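GGDEF family protein (PDB 5GZS) is a diguanylate cyclase whose periplasmic portion, built from solute-binding-protein-like modules, binds arginine and probably regulates synthesis of cyclic di-GMP. Local coordinates at residues A302-S307 with D412-F417. Sequence-based numbering, arbitrary orientation.
Sequences AYFSES and DIAIGF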
loop_
_atom_site.group_PDB
_atom_site.type_symbol
_atom_site.label_atom_id
_atom_site.label_comp_id
_atom_site.label_asym_id
_atom_site.label_seq_id
_atom_site.Cartn_x
_atom_site.Cartn_y
_atom_site.Cartn_z
ATOM N N ALA A 302 -23.722 -5.453 15.962
ATOM C CA ALA A 302 -22.762 -6.076 16.862
ATOM C C ALA A 302 -21.613 -5.120 17.152
ATOM O O ALA A 302 -21.429 -4.127 16.461
ATOM C CB ALA A 302 -22.247 -7.374 16.274
ATOM N N TYR A 303 -20.861 -5.415 18.202
ATOM C CA TYR A 303 -19.648 -4.681 18.532
ATOM C C TYR A 303 -18.502 -5.356 17.810
ATOM O O TYR A 303 -18.518 -6.581 17.660
ATOM C CB TYR A 303 -19.408 -4.686 20.036
ATOM C CG TYR A 303 -20.388 -3.880 20.863
ATOM C CD1 TYR A 303 -20.761 -2.596 20.490
ATOM C CD2 TYR A 303 -20.920 -4.397 22.028
ATOM C CE1 TYR A 303 -21.640 -1.855 21.268
ATOM C CE2 TYR A 303 -21.790 -3.672 22.803
ATOM C CZ TYR A 303 -22.147 -2.397 22.430
ATOM O OH TYR A 303 -23.034 -1.667 23.206
ATOM N N PHE A 304 -17.498 -4.589 17.385
ATOM C CA PHE A 304 -16.447 -5.133 16.520
ATOM C C PHE A 304 -15.035 -4.881 17.017
ATOM O O PHE A 304 -14.699 -3.764 17.370
ATOM C CB PHE A 304 -16.569 -4.547 15.107
ATOM C CG PHE A 304 -17.845 -4.905 14.404
ATOM C CD1 PHE A 304 -17.952 -6.092 13.710
ATOM C CD2 PHE A 304 -18.931 -4.038 14.415
ATOM C CE1 PHE A 304 -19.123 -6.426 13.057
ATOM C CE2 PHE A 304 -20.117 -4.369 13.759
ATOM C CZ PHE A 304 -20.210 -5.566 13.081
ATOM N N SER A 305 -14.202 -5.915 17.038
ATOM C CA SER A 305 -12.775 -5.722 17.290
ATOM C C SER A 305 -12.223 -4.975 16.108
ATOM O O SER A 305 -12.898 -4.909 15.085
ATOM C CB SER A 305 -12.028 -7.044 17.421
ATOM O OG SER A 305 -11.789 -7.575 16.119
ATOM N N GLU A 306 -10.999 -4.454 16.232
ATOM C CA GLU A 306 -10.255 -3.918 15.094
ATOM C C GLU A 306 -10.093 -5.027 14.086
ATOM O O GLU A 306 -10.207 -6.190 14.460
ATOM C CB GLU A 306 -8.879 -3.384 15.518
ATOM C CG GLU A 306 -8.910 -2.054 16.288
ATOM C CD GLU A 306 -7.525 -1.618 16.736
ATOM O OE1 GLU A 306 -6.544 -2.266 16.294
ATOM O OE2 GLU A 306 -7.414 -0.646 17.527
ATOM N N SER A 307 -9.833 -4.683 12.821
ATOM C CA SER A 307 -9.659 -5.691 11.764
ATOM C C SER A 307 -8.431 -6.557 12.021
ATOM O O SER A 307 -7.527 -6.132 12.710
ATOM C CB SER A 307 -9.536 -5.030 10.395
ATOM O OG SER A 307 -10.446 -3.955 10.281
ATOM N N ASP A 412 -12.451 -5.276 5.230
ATOM C CA ASP A 412 -11.993 -5.644 6.568
ATOM C C ASP A 412 -12.687 -6.849 7.180
ATOM O O ASP A 412 -13.893 -7.026 7.069
ATOM C CB ASP A 412 -12.156 -4.448 7.504
ATOM C CG ASP A 412 -11.215 -3.311 7.152
ATOM O OD1 ASP A 412 -9.996 -3.565 7.055
ATOM O OD2 ASP A 412 -11.697 -2.173 6.950
ATOM N N ILE A 413 -11.911 -7.679 7.847
ATOM C CA ILE A 413 -12.478 -8.762 8.615
ATOM C C ILE A 413 -12.171 -8.486 10.093
ATOM O O ILE A 413 -11.036 -8.141 10.444
ATOM C CB ILE A 413 -11.920 -10.112 8.136
ATOM C CG1 ILE A 413 -12.656 -10.556 6.876
ATOM C CG2 ILE A 413 -12.047 -11.185 9.186
ATOM C CD1 ILE A 413 -12.221 -11.924 6.392
ATOM N N ALA A 414 -13.202 -8.591 10.940
ATOM C CA ALA A 414 -13.083 -8.409 12.392
ATOM C C ALA A 414 -13.770 -9.526 13.138
ATOM O O ALA A 414 -14.421 -10.385 12.529
ATOM C CB ALA A 414 -13.675 -7.088 12.823
ATOM N N ILE A 415 -13.625 -9.497 14.463
ATOM C CA ILE A 415 -14.445 -10.309 15.359
ATOM C C ILE A 415 -15.650 -9.493 15.776
ATOM O O ILE A 415 -15.516 -8.311 16.132
ATOM C CB ILE A 415 -13.697 -10.734 16.635
ATOM C CG1 ILE A 415 -12.344 -11.366 16.317
ATOM C CG2 ILE A 415 -14.545 -11.676 17.453
ATOM C CD1 ILE A 415 -11.582 -11.724 17.567
ATOM N N GLY A 416 -16.822 -10.120 15.745
ATOM C CA GLY A 416 -18.065 -9.478 16.158
ATOM C C GLY A 416 -18.433 -9.963 17.536
ATOM O O GLY A 416 -18.181 -11.126 17.864
ATOM N N PHE A 417 -19.017 -9.088 18.353
ATOM C CA PHE A 417 -19.397 -9.481 19.725
ATOM C C PHE A 417 -20.815 -9.084 19.923
ATOM O O PHE A 417 -21.251 -8.077 19.360
ATOM C CB PHE A 417 -18.532 -8.816 20.800
ATOM C CG PHE A 417 -17.056 -9.107 20.678
ATOM C CD1 PHE A 417 -16.273 -8.409 19.773
ATOM C CD2 PHE A 417 -16.457 -10.067 21.484
ATOM C CE1 PHE A 417 -14.917 -8.664 19.666
ATOM C CE2 PHE A 417 -15.093 -10.327 21.390
ATOM C CZ PHE A 417 -14.323 -9.622 20.477
#
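The F417 ring turns its edge to the neighbouring strand: the carbonyl oxygen of Y303 and the amide nitrogen of S305 both lie near the ring plane, with CE1 of F417 3.9 Å from N of S305. F417 and Y303 project from the same face of the sheet. The two residues touch through their CB atoms, while the phenol of Y303 leads away toward K419 and A424. Helix 421-435 packs against the F417 side chain, and F430 meets its ring at about 55°. On the other sheet face the F304 ring stands obliquely to its neighbours, near CA of G416 and CB of A414, and the F304 side chain also touches I292.

Y303 and F417 form an antiparallel hydrogen-bonded pair, N of Y303 giving to O of F417 (2.9 Å) and N of F417 to O of Y303 (2.6 Å). F304 and G416 follow as a non-hydrogen-bonded pair. In the second family 3 solute-binding-protein module, strand 303-304 is thereby attached as an outermost strand to 414-417, whose other side bonds to strand 288-292; the partners lie more than a hundred residues apart in sequence.

Past this pairing S305 takes over. Its amide reaches O of I415 at 2.9 Å, whereas the return bond goes to a side chain: N of I415 donates to OG of S305 (3.1 Å, 165° at the hydrogen). With chi1 at 79°, OG sits between the backbone N and carbonyl carbon of S305; the hydroxyl accepts from I415 across the contact and donates to O of E306 (2.7 Å) within its own segment. E306 points away from 412-417, and its OE2 forms a salt bridge with K435. Farther along, CA of S307 passes 3.1 Å from O of I413 in a CA-H...O contact.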